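Local atomic coordinates of GDNF family receptor alpha-3 (Homo sapiens, PDB entry 2GH0), a protein that binds the growth factor artemin at the cell surface, which leads to autophosphorylation and activation of the receptor RET. Residues 78-81 / 82-86. Numbering follows the deposited sequence.
Sequences GERR and RNTIA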
# COMPACT_ATOMS: atom_id res chain seq x y z
N GLY C 78 26.29 38.29 4.61
CA GLY C 78 26.17 38.83 5.96
C GLY C 78 24.80 38.62 6.55
O GLY C 78 24.69 38.42 7.75
N GLU C 79 23.77 38.72 5.71
CA GLU C 79 22.39 38.53 6.15
C GLU C 79 22.18 37.06 6.52
O GLU C 79 21.55 36.76 7.51
CB GLU C 79 21.37 38.92 5.07
CG GLU C 79 19.92 38.80 5.48
CD GLU C 79 18.92 39.25 4.39
OE1 GLU C 79 19.37 39.67 3.29
OE2 GLU C 79 17.69 39.17 4.64
N ARG C 80 22.70 36.15 5.71
CA ARG C 80 22.64 34.72 6.10
C ARG C 80 23.30 34.51 7.46
O ARG C 80 22.69 33.95 8.37
CB ARG C 80 23.34 33.85 5.06
CG ARG C 80 23.57 32.45 5.57
CD ARG C 80 24.08 31.54 4.49
NE ARG C 80 23.59 30.29 4.99
CZ ARG C 80 22.54 29.63 4.54
NH1 ARG C 80 21.88 29.97 3.42
NH2 ARG C 80 22.25 28.55 5.18
N ARG C 81 24.51 35.03 7.62
CA ARG C 81 25.23 34.87 8.91
C ARG C 81 24.46 35.43 10.06
O ARG C 81 24.35 34.79 11.12
CB ARG C 81 26.57 35.59 8.90
CG ARG C 81 27.43 35.31 10.10
CD ARG C 81 28.84 35.86 9.82
NE ARG C 81 28.78 37.31 9.62
CZ ARG C 81 29.76 38.01 9.07
NH1 ARG C 81 30.89 37.39 8.65
NH2 ARG C 81 29.63 39.32 8.95
N ARG C 82 23.89 36.64 9.89
CA ARG C 82 23.11 37.30 10.97
C ARG C 82 21.80 36.56 11.33
O ARG C 82 21.25 36.70 12.46
CB ARG C 82 22.80 38.76 10.50
CG ARG C 82 22.35 39.69 11.58
CD ARG C 82 22.07 41.09 10.98
NE ARG C 82 21.01 41.13 9.99
CZ ARG C 82 19.72 41.07 10.32
NH1 ARG C 82 19.37 40.97 11.60
NH2 ARG C 82 18.77 41.11 9.38
N ASN C 83 21.25 35.82 10.38
CA ASN C 83 20.01 35.06 10.65
C ASN C 83 20.13 33.59 10.90
O ASN C 83 19.10 32.90 11.08
CB ASN C 83 19.01 35.32 9.53
CG ASN C 83 18.50 36.77 9.58
OD1 ASN C 83 17.65 37.08 10.40
ND2 ASN C 83 19.10 37.67 8.78
N THR C 84 21.37 33.12 10.92
CA THR C 84 21.67 31.73 11.15
C THR C 84 21.07 31.15 12.42
O THR C 84 20.58 30.01 12.38
CB THR C 84 23.18 31.44 10.97
OG1 THR C 84 23.50 31.60 9.60
CG2 THR C 84 23.54 30.02 11.42
N ILE C 85 21.07 31.91 13.54
CA ILE C 85 20.44 31.44 14.78
C ILE C 85 18.96 31.81 14.90
O ILE C 85 18.37 31.71 15.98
CB ILE C 85 21.22 31.91 16.11
CG1 ILE C 85 21.31 33.45 16.31
CG2 ILE C 85 22.62 31.26 16.20
CD1 ILE C 85 21.83 33.84 17.61
N ALA C 86 18.36 32.27 13.80
CA ALA C 86 16.93 32.67 13.79
C ALA C 86 16.61 33.74 14.89
O ALA C 86 15.76 33.49 15.76
CB ALA C 86 16.03 31.42 13.96
O HOH W 1 23.82 29.64 7.72
O HOH W 2 23.05 34.19 13.57
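N83 and T84 both turn their side chains back onto carbonyl oxygens of E79 and R80, toward the C-terminal part of helix 75-83. This helix belongs to the first of the two GDNF/GAS1 domains in this chain, and N83 to A86 form a type I beta turn. Starting at N83, N83 CB lies 3.6 Å from E79 O. CG lies beside the backbone N (chi1 -69°), which lets the amide swing back along the helix. At the amide end, N83 ND2 donates to E79 O at 2.9 Å, with the acceptor close to the amide plane. N83 N donates to the same oxygen, E79 O, at 3.0 Å, from the opposite face of the carbonyl plane. E79 O thus accepts two bonds from one residue, and the ND2 bond restricts how the amide can turn. N83 ND2 also touches E79 CG at 3.6 Å and lies over one face of the R82 guanidinium, toward its rim. T84 repeats the backward reach one residue on. T84 OG1 donates to R80 O at 2.8 Å, from above the carbonyl plane. Outside these two segments, R80 NH2 forms a salt bridge with an acidic side chain on the chain of another protein. R81 makes a cation-pi contact with F154 and donates from NH1 to C68 O. One water accepts from I85 N and donates to R81 O, tying the turn to the helix. Another water links two side chains: it accepts from R80 NE at 2.8 Å and donates to T84 OG1 at 2.7 Å.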